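Local coordinates for protein lysine-sensitive aspartokinase 3 (Escherichia coli, PDB 2J0W) that phosphorylates L-aspartate with ATP to give 4-phospho-L-aspartate, opening the route to lysine, and is inhibited allosterically by lysine, at residues A303-Q308 against S338-T343; Q308-L313 against N414-C419; R322-E327 against S345-A350; D354-G357 against G362-L365. One frame throughout, in Å; residues are numbered along the deposited sequence.

Interaction 1: A303-Q308 against S338-T343; sequences ALRRNQ and SVDLIT
R305 meets D340 through a salt bridge, with NH1 of R305 2.8 Å from OD2 of D340 and NH2 of R305 adding a weak bond to the same oxygen. The carboxylate is reached from above its plane, and the guanidinium and carboxylate planes stand 52° apart, so this is an oblique one-oxygen grip and not a flat, paired bridge. The tight part lies on the R305 side. There Q308 OE1 takes NE of R305 at 2.8 Å and NH2 of R305 at 3.1 Å, both from one face of its amide, and sits in the guanidinium plane. A bend at chi3 (74°) in an otherwise extended chain turns the R305 head to meet both partners. The Q308 amide is itself anchored, NE2 bonding to R306 O at 2.9 Å and also to D354, while NH1 of R305 is held by T253 O as well. D340, by contrast, is partly exposed, at the looser end, where it packs on E346 of the second subunit. Such a buried arginine, held by Q308 just past the corner and by T253 O, ties strand 299-313 to the ACT-domain loop whose S338, V339 and D340 contact lysine in the inhibited enzyme.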
loop_
_atom_site.group_PDB
_atom_site.type_symbol
_atom_site.label_atom_id
_atom_site.label_comp_id
_atom_site.label_asym_id
_atom_site.label_seq_id
_atom_site.Cartn_x
_atom_site.Cartn_y
_atom_site.Cartn_z
ATOM N N ALA A 303 -4.841 3.313 18.988
ATOM C CA ALA A 303 -4.250 4.644 18.883
ATOM C C ALA A 303 -5.004 5.438 17.828
ATOM O O ALA A 303 -5.369 4.908 16.774
ATOM C CB ALA A 303 -2.783 4.536 18.510
ATOM N N LEU A 304 -5.231 6.712 18.120
ATOM C CA LEU A 304 -5.945 7.602 17.216
ATOM C C LEU A 304 -5.028 8.718 16.725
ATOM O O LEU A 304 -4.298 9.319 17.510
ATOM C CB LEU A 304 -7.141 8.203 17.949
ATOM C CG LEU A 304 -7.947 9.306 17.268
ATOM C CD1 LEU A 304 -8.801 8.729 16.135
ATOM C CD2 LEU A 304 -8.832 9.965 18.322
ATOM N N ARG A 305 -5.046 8.971 15.420
ATOM C CA ARG A 305 -4.241 10.044 14.827
ATOM C C ARG A 305 -5.220 10.889 14.014
ATOM O O ARG A 305 -5.723 10.466 12.975
ATOM C CB ARG A 305 -3.145 9.472 13.926
ATOM C CG ARG A 305 -1.931 10.374 13.821
ATOM C CD ARG A 305 -0.726 9.652 13.224
ATOM N NE ARG A 305 -0.853 9.426 11.783
ATOM C CZ ARG A 305 0.019 8.715 11.078
ATOM N NH1 ARG A 305 1.070 8.167 11.683
ATOM N NH2 ARG A 305 -0.154 8.545 9.776
ATOM N N ARG A 306 -5.496 12.085 14.517
ATOM C CA ARG A 306 -6.445 13.005 13.901
ATOM C C ARG A 306 -5.930 13.896 12.783
ATOM O O ARG A 306 -4.729 14.105 12.632
ATOM C CB ARG A 306 -7.042 13.908 14.974
ATOM C CG ARG A 306 -8.000 13.219 15.895
ATOM C CD ARG A 306 -9.176 14.124 16.130
ATOM N NE ARG A 306 -10.356 13.382 16.543
ATOM C CZ ARG A 306 -11.529 13.465 15.925
ATOM N NH1 ARG A 306 -11.668 14.254 14.865
ATOM N NH2 ARG A 306 -12.565 12.775 16.380
ATOM N N ASN A 307 -6.881 14.451 12.035
ATOM C CA ASN A 307 -6.595 15.356 10.931
ATOM C C ASN A 307 -5.656 14.758 9.904
ATOM O O ASN A 307 -4.668 15.377 9.494
ATOM C CB ASN A 307 -6.015 16.659 11.458
ATOM C CG ASN A 307 -6.805 17.199 12.613
ATOM O OD1 ASN A 307 -8.033 17.273 12.548
ATOM N ND2 ASN A 307 -6.110 17.582 13.688
ATOM N N GLN A 308 -5.971 13.540 9.496
ATOM C CA GLN A 308 -5.172 12.876 8.501
ATOM C C GLN A 308 -5.696 13.332 7.142
ATOM O O GLN A 308 -6.838 13.775 7.014
ATOM C CB GLN A 308 -5.296 11.362 8.661
ATOM C CG GLN A 308 -4.918 10.876 10.049
ATOM C CD GLN A 308 -3.458 11.127 10.401
ATOM O OE1 GLN A 308 -2.555 10.498 9.855
ATOM N NE2 GLN A 308 -3.223 12.050 11.321
ATOM N N SER A 338 7.040 12.130 3.955
ATOM C CA SER A 338 7.074 10.762 4.444
ATOM C C SER A 338 5.660 10.255 4.730
ATOM O O SER A 338 4.846 10.965 5.327
ATOM C CB SER A 338 7.934 10.698 5.709
ATOM O OG SER A 338 8.043 9.376 6.218
ATOM N N VAL A 339 5.377 9.026 4.295
ATOM C CA VAL A 339 4.068 8.392 4.486
ATOM C C VAL A 339 4.199 7.082 5.258
ATOM O O VAL A 339 4.953 6.186 4.858
ATOM C CB VAL A 339 3.396 8.079 3.134
ATOM C CG1 VAL A 339 2.050 7.407 3.362
ATOM C CG2 VAL A 339 3.231 9.358 2.342
ATOM N N ASP A 340 3.458 6.978 6.360
ATOM C CA ASP A 340 3.469 5.783 7.198
ATOM C C ASP A 340 2.533 4.728 6.625
ATOM O O ASP A 340 2.767 3.535 6.787
ATOM C CB ASP A 340 2.967 6.084 8.620
ATOM C CG ASP A 340 3.756 7.169 9.324
ATOM O OD1 ASP A 340 4.992 7.042 9.463
ATOM O OD2 ASP A 340 3.120 8.147 9.765
ATOM N N LEU A 341 1.464 5.168 5.973
ATOM C CA LEU A 341 0.481 4.236 5.448
ATOM C C LEU A 341 0.076 4.427 3.982
ATOM O O LEU A 341 -0.473 5.466 3.610
ATOM C CB LEU A 341 -0.775 4.274 6.338
ATOM C CG LEU A 341 -0.618 3.811 7.795
ATOM C CD1 LEU A 341 -1.889 4.089 8.580
ATOM C CD2 LEU A 341 -0.300 2.331 7.828
ATOM N N ILE A 342 0.344 3.406 3.163
ATOM C CA ILE A 342 -0.005 3.419 1.744
ATOM C C ILE A 342 -0.827 2.185 1.383
ATOM O O ILE A 342 -0.628 1.101 1.950
ATOM C CB ILE A 342 1.244 3.419 0.832
ATOM C CG1 ILE A 342 2.074 4.673 1.072
ATOM C CG2 ILE A 342 0.820 3.360 -0.624
ATOM C CD1 ILE A 342 3.193 4.851 0.076
ATOM N N THR A 343 -1.747 2.364 0.437
ATOM C CA THR A 343 -2.613 1.295 -0.047
ATOM C C THR A 343 -2.759 1.476 -1.564
ATOM O O THR A 343 -2.988 2.594 -2.027
ATOM C CB THR A 343 -4.006 1.348 0.653
ATOM O OG1 THR A 343 -4.224 0.117 1.354
ATOM C CG2 THR A 343 -5.130 1.552 -0.353
#

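Interaction 2: Q308-L313 against N414-C419; sequences QTLLTL and NIRMIC
L310 lays one methyl over the guanidinium of R416: CD2 of L310 stands 3.2 Å above the plane, over its centre, with the CZ of R416 3.3 Å from that CD2. No hydrogen bond joins the two segments, and the contact is a hydrocarbon group resting on a flat cation. R416 can be followed outward from its backbone. CB points toward strand 308-313, and CG, anti to the backbone N (chi1 178°), comes 4.0 Å from CD2 of L310. The chain then bends at chi2 (71°), which carries the head across L310. CD comes no nearer to the methyl than CG does and serves as the link to NE, 3.6 Å from CD2 of L310, and then to CZ, directly beneath the methyl. At the tip the two terminal nitrogens part company: NH1 lies 3.7 Å from CD2 of L310, while NH2 is closer to that methyl and also passes OG1 of T312 at 3.8 Å, too far for a hydrogen bond. The charge is met elsewhere. NH2 forms a salt bridge to E383, and NH1 bonds to G421 O of the second subunit, so the buried head is fixed by polar partners while L310 covers one of its faces. Around the contact, L310 also packs on A350 of strand 348-353 and L430 of strand 426-432, and T312 touches E381 of strand 380-384. R416 enters just ahead of strand 417-420, whose I418 pairs antiparallel with a strand of the second subunit, carrying the sheet across the dimer interface.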
loop_
_atom_site.group_PDB
_atom_site.type_symbol
_atom_site.label_atom_id
_atom_site.label_comp_id
_atom_site.label_asym_id
_atom_site.label_seq_id
_atom_site.Cartn_x
_atom_site.Cartn_y
_atom_site.Cartn_z
ATOM N N GLN A 308 -5.971 13.540 9.496
ATOM C CA GLN A 308 -5.172 12.876 8.501
ATOM C C GLN A 308 -5.696 13.332 7.142
ATOM O O GLN A 308 -6.838 13.775 7.014
ATOM C CB GLN A 308 -5.296 11.362 8.661
ATOM C CG GLN A 308 -4.918 10.876 10.049
ATOM C CD GLN A 308 -3.458 11.127 10.401
ATOM O OE1 GLN A 308 -2.555 10.498 9.855
ATOM N NE2 GLN A 308 -3.223 12.050 11.321
ATOM N N THR A 309 -4.841 13.252 6.137
ATOM C CA THR A 309 -5.216 13.637 4.790
ATOM C C THR A 309 -5.017 12.419 3.884
ATOM O O THR A 309 -3.980 11.757 3.964
ATOM C CB THR A 309 -4.329 14.795 4.294
ATOM O OG1 THR A 309 -4.369 15.869 5.244
ATOM C CG2 THR A 309 -4.814 15.291 2.939
ATOM N N LEU A 310 -6.009 12.100 3.052
ATOM C CA LEU A 310 -5.878 10.961 2.137
ATOM C C LEU A 310 -5.602 11.444 0.716
ATOM O O LEU A 310 -6.498 11.934 0.026
ATOM C CB LEU A 310 -7.137 10.076 2.123
ATOM C CG LEU A 310 -6.985 8.864 1.179
ATOM C CD1 LEU A 310 -5.989 7.869 1.773
ATOM C CD2 LEU A 310 -8.334 8.191 0.942
ATOM N N LEU A 311 -4.348 11.301 0.297
ATOM C CA LEU A 311 -3.915 11.710 -1.031
ATOM C C LEU A 311 -3.918 10.513 -1.973
ATOM O O LEU A 311 -2.946 9.755 -2.025
ATOM C CB LEU A 311 -2.511 12.284 -0.952
ATOM C CG LEU A 311 -1.956 12.800 -2.270
ATOM C CD1 LEU A 311 -2.803 13.963 -2.778
ATOM C CD2 LEU A 311 -0.523 13.226 -2.046
ATOM N N THR A 312 -5.016 10.349 -2.706
ATOM C CA THR A 312 -5.179 9.243 -3.650
ATOM C C THR A 312 -4.652 9.612 -5.044
ATOM O O THR A 312 -5.043 10.626 -5.624
ATOM C CB THR A 312 -6.670 8.845 -3.759
ATOM O OG1 THR A 312 -7.150 8.424 -2.477
ATOM C CG2 THR A 312 -6.851 7.721 -4.754
ATOM N N LEU A 313 -3.756 8.787 -5.576
ATOM C CA LEU A 313 -3.199 9.044 -6.897
ATOM C C LEU A 313 -3.564 8.001 -7.944
ATOM O O LEU A 313 -3.270 6.812 -7.806
ATOM C CB LEU A 313 -1.682 9.165 -6.821
ATOM C CG LEU A 313 -1.177 10.405 -6.091
ATOM C CD1 LEU A 313 0.347 10.459 -6.151
ATOM C CD2 LEU A 313 -1.792 11.645 -6.734
ATOM N N ASN A 414 -18.272 4.423 8.125
ATOM C CA ASN A 414 -17.676 4.385 6.804
ATOM C C ASN A 414 -16.184 4.176 6.925
ATOM O O ASN A 414 -15.458 5.076 7.324
ATOM C CB ASN A 414 -17.920 5.688 6.046
ATOM C CG ASN A 414 -17.102 5.769 4.763
ATOM O OD1 ASN A 414 -17.337 5.022 3.811
ATOM N ND2 ASN A 414 -16.127 6.666 4.742
ATOM N N ILE A 415 -15.712 2.987 6.603
ATOM C CA ILE A 415 -14.286 2.778 6.659
ATOM C C ILE A 415 -13.794 3.222 5.294
ATOM O O ILE A 415 -14.271 2.734 4.270
ATOM C CB ILE A 415 -13.988 1.336 6.939
ATOM C CG1 ILE A 415 -14.722 0.977 8.231
ATOM C CG2 ILE A 415 -12.476 1.119 7.040
ATOM C CD1 ILE A 415 -14.351 -0.321 8.833
ATOM N N ARG A 416 -12.860 4.172 5.289
ATOM C CA ARG A 416 -12.336 4.744 4.054
ATOM C C ARG A 416 -11.051 4.129 3.525
ATOM O O ARG A 416 -10.753 4.201 2.323
ATOM C CB ARG A 416 -12.104 6.239 4.254
ATOM C CG ARG A 416 -11.513 6.940 3.039
ATOM C CD ARG A 416 -12.519 7.045 1.906
ATOM N NE ARG A 416 -11.945 7.729 0.749
ATOM C CZ ARG A 416 -11.202 7.139 -0.184
ATOM N NH1 ARG A 416 -10.945 5.840 -0.107
ATOM N NH2 ARG A 416 -10.697 7.854 -1.180
ATOM N N MET A 417 -10.280 3.535 4.419
ATOM C CA MET A 417 -9.014 2.966 4.013
ATOM C C MET A 417 -8.629 1.921 5.032
ATOM O O MET A 417 -8.847 2.103 6.226
ATOM C CB MET A 417 -7.954 4.073 3.969
ATOM C CG MET A 417 -6.614 3.702 3.366
ATOM S SD MET A 417 -5.566 2.765 4.489
ATOM C CE MET A 417 -5.445 3.876 5.840
ATOM N N ILE A 418 -8.102 0.803 4.562
ATOM C CA ILE A 418 -7.660 -0.213 5.483
ATOM C C ILE A 418 -6.288 -0.599 4.998
ATOM O O ILE A 418 -6.101 -0.961 3.846
ATOM C CB ILE A 418 -8.585 -1.432 5.493
ATOM C CG1 ILE A 418 -10.020 -0.977 5.750
ATOM C CG2 ILE A 418 -8.162 -2.382 6.607
ATOM C CD1 ILE A 418 -11.000 -2.099 5.860
ATOM N N CYS A 419 -5.311 -0.474 5.870
ATOM C CA CYS A 419 -3.960 -0.812 5.496
ATOM C C CYS A 419 -3.500 -1.810 6.521
ATOM O O CYS A 419 -3.378 -1.482 7.707
ATOM C CB CYS A 419 -3.080 0.432 5.517
ATOM S SG CYS A 419 -1.422 0.113 4.952
#

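Interaction 3: R322-E327 against S345-A350; sequences RGFLAE and SEVSVA
F324 overlaps V347 with the CD2, CE2 and CZ atoms of its ring, CE2 of F324 lying 3.0 Å from V347 O and CD2 of F324 4.1 Å from CG1 of V347. The two side chains cross at about a right angle. With CG of F324 anti to its own backbone N (chi1 175°), the ring leaves helix 321-328 and reaches the start of strand 348-353, where CE2 of F324 also comes 4.5 Å from CG1 of V349. V347 O and CG1 of V349 both approach the ring obliquely, and no hydrogen bond crosses between the segments. L325, the next residue on the helix, adds a more distant apolar side, CD2 of L325 coming 4.6 Å from CG1 of V349. V347 itself sits in a type II' beta turn, S345 to S348, closed by S345 N to S348 O at 2.9 Å and S348 N to S345 O at 3.1 Å. The ring also touches S315 and C378, while L325 continues onto F329 of the second subunit. Helix 321-328 thus packs on the hairpin of strands 341-345 and 348-353, in the helix-on-sheet manner of an ACT domain. F324, L325, S345 and E346 belong to the lysine site shared between the partners of the homodimer.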
loop_
_atom_site.group_PDB
_atom_site.type_symbol
_atom_site.label_atom_id
_atom_site.label_comp_id
_atom_site.label_asym_id
_atom_site.label_seq_id
_atom_site.Cartn_x
_atom_site.Cartn_y
_atom_site.Cartn_z
ATOM N N ARG A 322 5.587 0.188 -13.065
ATOM C CA ARG A 322 6.913 0.102 -12.470
ATOM C C ARG A 322 7.436 1.505 -12.214
ATOM O O ARG A 322 7.822 1.836 -11.095
ATOM C CB ARG A 322 7.860 -0.643 -13.410
ATOM C CG ARG A 322 7.136 -1.507 -14.422
ATOM C CD ARG A 322 6.210 -2.483 -13.719
ATOM N NE ARG A 322 5.215 -3.064 -14.615
ATOM C CZ ARG A 322 5.465 -4.024 -15.499
ATOM N NH1 ARG A 322 6.687 -4.525 -15.616
ATOM N NH2 ARG A 322 4.486 -4.491 -16.261
ATOM N N GLY A 323 7.441 2.328 -13.258
ATOM C CA GLY A 323 7.909 3.692 -13.114
ATOM C C GLY A 323 6.837 4.567 -12.495
ATOM O O GLY A 323 7.119 5.338 -11.572
ATOM N N PHE A 324 5.605 4.446 -12.991
ATOM C CA PHE A 324 4.501 5.247 -12.466
ATOM C C PHE A 324 4.577 5.285 -10.957
ATOM O O PHE A 324 4.175 6.263 -10.334
ATOM C CB PHE A 324 3.132 4.691 -12.860
ATOM C CG PHE A 324 1.990 5.435 -12.219
ATOM C CD1 PHE A 324 1.686 6.733 -12.612
ATOM C CD2 PHE A 324 1.270 4.870 -11.174
ATOM C CE1 PHE A 324 0.693 7.451 -11.972
ATOM C CE2 PHE A 324 0.272 5.585 -10.529
ATOM C CZ PHE A 324 -0.018 6.877 -10.927
ATOM N N LEU A 325 5.071 4.198 -10.374
ATOM C CA LEU A 325 5.228 4.123 -8.933
ATOM C C LEU A 325 6.632 4.616 -8.627
ATOM O O LEU A 325 6.797 5.634 -7.963
ATOM C CB LEU A 325 5.039 2.685 -8.433
ATOM C CG LEU A 325 3.652 2.069 -8.666
ATOM C CD1 LEU A 325 3.568 0.705 -8.016
ATOM C CD2 LEU A 325 2.589 2.976 -8.097
ATOM N N ALA A 326 7.638 3.913 -9.140
ATOM C CA ALA A 326 9.039 4.284 -8.923
ATOM C C ALA A 326 9.269 5.785 -9.039
ATOM O O ALA A 326 10.187 6.326 -8.425
ATOM C CB ALA A 326 9.937 3.559 -9.915
ATOM N N GLU A 327 8.442 6.448 -9.840
ATOM C CA GLU A 327 8.549 7.888 -10.037
ATOM C C GLU A 327 7.803 8.606 -8.923
ATOM O O GLU A 327 8.380 9.412 -8.191
ATOM C CB GLU A 327 7.958 8.281 -11.394
ATOM C CG GLU A 327 8.143 9.751 -11.762
ATOM C CD GLU A 327 9.575 10.240 -11.575
ATOM O OE1 GLU A 327 10.513 9.431 -11.741
ATOM O OE2 GLU A 327 9.761 11.439 -11.274
ATOM N N SER A 345 -4.003 -0.221 -5.708
ATOM C CA SER A 345 -4.903 -1.051 -6.492
ATOM C C SER A 345 -4.542 -0.762 -7.942
ATOM O O SER A 345 -5.078 0.163 -8.575
ATOM C CB SER A 345 -6.368 -0.711 -6.218
ATOM O OG SER A 345 -7.220 -1.540 -7.002
ATOM N N GLU A 346 -3.613 -1.565 -8.454
ATOM C CA GLU A 346 -3.104 -1.418 -9.811
ATOM C C GLU A 346 -2.325 -0.130 -9.857
ATOM O O GLU A 346 -1.310 -0.004 -9.184
ATOM C CB GLU A 346 -4.228 -1.361 -10.834
ATOM C CG GLU A 346 -4.989 -2.659 -10.956
ATOM C CD GLU A 346 -5.970 -2.646 -12.101
ATOM O OE1 GLU A 346 -5.519 -2.647 -13.271
ATOM O OE2 GLU A 346 -7.189 -2.627 -11.823
ATOM N N VAL A 347 -2.806 0.835 -10.629
ATOM C CA VAL A 347 -2.105 2.102 -10.742
ATOM C C VAL A 347 -2.736 3.219 -9.917
ATOM O O VAL A 347 -2.510 4.405 -10.175
ATOM C CB VAL A 347 -2.012 2.542 -12.219
ATOM C CG1 VAL A 347 -0.892 1.786 -12.914
ATOM C CG2 VAL A 347 -3.344 2.274 -12.921
ATOM N N SER A 348 -3.533 2.840 -8.925
ATOM C CA SER A 348 -4.182 3.820 -8.058
ATOM C C SER A 348 -3.522 3.657 -6.700
ATOM O O SER A 348 -3.576 2.580 -6.111
ATOM C CB SER A 348 -5.669 3.509 -7.957
ATOM O OG SER A 348 -6.167 3.103 -9.225
ATOM N N VAL A 349 -2.878 4.704 -6.209
ATOM C CA VAL A 349 -2.210 4.616 -4.916
ATOM C C VAL A 349 -2.733 5.652 -3.915
ATOM O O VAL A 349 -2.591 6.853 -4.126
ATOM C CB VAL A 349 -0.692 4.763 -5.100
ATOM C CG1 VAL A 349 -0.407 5.860 -6.110
ATOM C CG2 VAL A 349 -0.027 5.060 -3.769
ATOM N N ALA A 350 -3.351 5.174 -2.832
ATOM C CA ALA A 350 -3.917 6.050 -1.798
ATOM C C ALA A 350 -2.924 6.276 -0.672
ATOM O O ALA A 350 -2.547 5.345 0.047
ATOM C CB ALA A 350 -5.222 5.458 -1.243
#

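Interaction 4: D354-G357 against G362-L365; sequences DTTG and GDTL
The long connection between strand 348-353 and helix 368-377 of the ACT domain folds back on itself, and T356 meets the returning chain. Its methyl does the touching: CG2 of T356 lies 3.5 Å from OD1 of D363 and 3.6 Å from the backbone O of D363, while OG1 of T356 passes CB of D363 at 3.8 Å. The side chains cross obliquely, and the contact is van der Waals in kind. In T356, OG1 sits between the backbone N and the carbonyl carbon (chi1 64°), which turns CG2 toward D363 and lets OG1 bond to S358 N. OD2 of D363 and OG of S358 are joined by a weak hydrogen bond, so S358 links both sides. CD2 of L365 reaches D354 O at 3.3 Å and the T356 methyl CG2 at 4.0 Å. The D354 carboxylate bonds NE2 of Q308. The contact lies at the surface, with T355 exposed. T356 O is bonded by R154, bringing the loop beside the kinase domain, with the T356 side chain about 7 Å from that of the substrate-binding R198. It is a surface loop pinned by the T356 and L365 contacts and by S358, at the junction of catalytic and regulatory parts.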
loop_
_atom_site.group_PDB
_atom_site.type_symbol
_atom_site.label_atom_id
_atom_site.label_comp_id
_atom_site.label_asym_id
_atom_site.label_seq_id
_atom_site.Cartn_x
_atom_site.Cartn_y
_atom_site.Cartn_z
ATOM N N ASP A 354 -0.219 12.351 7.535
ATOM C CA ASP A 354 -0.339 12.865 8.895
ATOM C C ASP A 354 0.040 14.344 8.945
ATOM O O ASP A 354 0.720 14.846 8.050
ATOM C CB ASP A 354 0.570 12.046 9.820
ATOM C CG ASP A 354 0.518 12.510 11.254
ATOM O OD1 ASP A 354 -0.576 12.928 11.710
ATOM O OD2 ASP A 354 1.568 12.443 11.933
ATOM N N THR A 355 -0.413 15.056 9.970
ATOM C CA THR A 355 -0.060 16.466 10.083
ATOM C C THR A 355 1.445 16.531 10.285
ATOM O O THR A 355 2.081 15.531 10.627
ATOM C CB THR A 355 -0.749 17.140 11.270
ATOM O OG1 THR A 355 -0.433 16.426 12.478
ATOM C CG2 THR A 355 -2.271 17.191 11.041
ATOM N N THR A 356 2.010 17.713 10.084
ATOM C CA THR A 356 3.448 17.908 10.202
ATOM C C THR A 356 4.058 17.656 11.579
ATOM O O THR A 356 5.141 17.065 11.689
ATOM C CB THR A 356 3.816 19.342 9.772
ATOM O OG1 THR A 356 3.204 20.279 10.676
ATOM C CG2 THR A 356 3.312 19.610 8.353
ATOM N N GLY A 357 3.369 18.096 12.627
ATOM C CA GLY A 357 3.937 17.955 13.952
ATOM C C GLY A 357 5.045 19.000 14.087
ATOM O O GLY A 357 5.836 18.989 15.031
ATOM N N GLY A 362 1.848 27.259 10.217
ATOM C CA GLY A 362 1.770 27.381 8.770
ATOM C C GLY A 362 2.481 26.355 7.907
ATOM O O GLY A 362 2.593 26.550 6.697
ATOM N N ASP A 363 2.969 25.273 8.505
ATOM C CA ASP A 363 3.656 24.242 7.736
ATOM C C ASP A 363 2.569 23.508 6.945
ATOM O O ASP A 363 1.745 22.789 7.518
ATOM C CB ASP A 363 4.388 23.276 8.677
ATOM C CG ASP A 363 5.624 22.647 8.038
ATOM O OD1 ASP A 363 5.490 22.013 6.973
ATOM O OD2 ASP A 363 6.733 22.777 8.606
ATOM N N THR A 364 2.561 23.715 5.630
ATOM C CA THR A 364 1.573 23.095 4.754
ATOM C C THR A 364 2.232 21.999 3.915
ATOM O O THR A 364 3.112 22.274 3.097
ATOM C CB THR A 364 0.925 24.167 3.836
ATOM O OG1 THR A 364 0.021 23.540 2.918
ATOM C CG2 THR A 364 1.997 24.947 3.078
ATOM N N LEU A 365 1.802 20.757 4.123
ATOM C CA LEU A 365 2.374 19.619 3.408
ATOM C C LEU A 365 2.287 19.678 1.888
ATOM O O LEU A 365 3.300 19.543 1.200
ATOM C CB LEU A 365 1.746 18.306 3.899
ATOM C CG LEU A 365 0.505 18.339 4.797
ATOM C CD1 LEU A 365 -0.717 17.796 4.069
ATOM C CD2 LEU A 365 0.793 17.499 6.027
#

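How the interactions relate
Strand 299-313 comes first and supplies one side of interactions 1 and 2, which share Q308. Interaction 1 closes a loop back to residues 338-343, enclosing helix 321-328. Interaction 3 starts from that helix and crosses interaction 1 by ending beyond it, on 345-350. Interaction 4 follows both in series and closes a short loop at 354-365, linked to interaction 1 by the Q308 to D354 bond. Interaction 2 closes last, at 414-419; it crosses interaction 1 and encloses interactions 3 and 4. Backbone bonds T343 to A350 and L313 to V349 place the first three contacts on one sheet, and all three touch the second subunit, whereas interaction 4 does not.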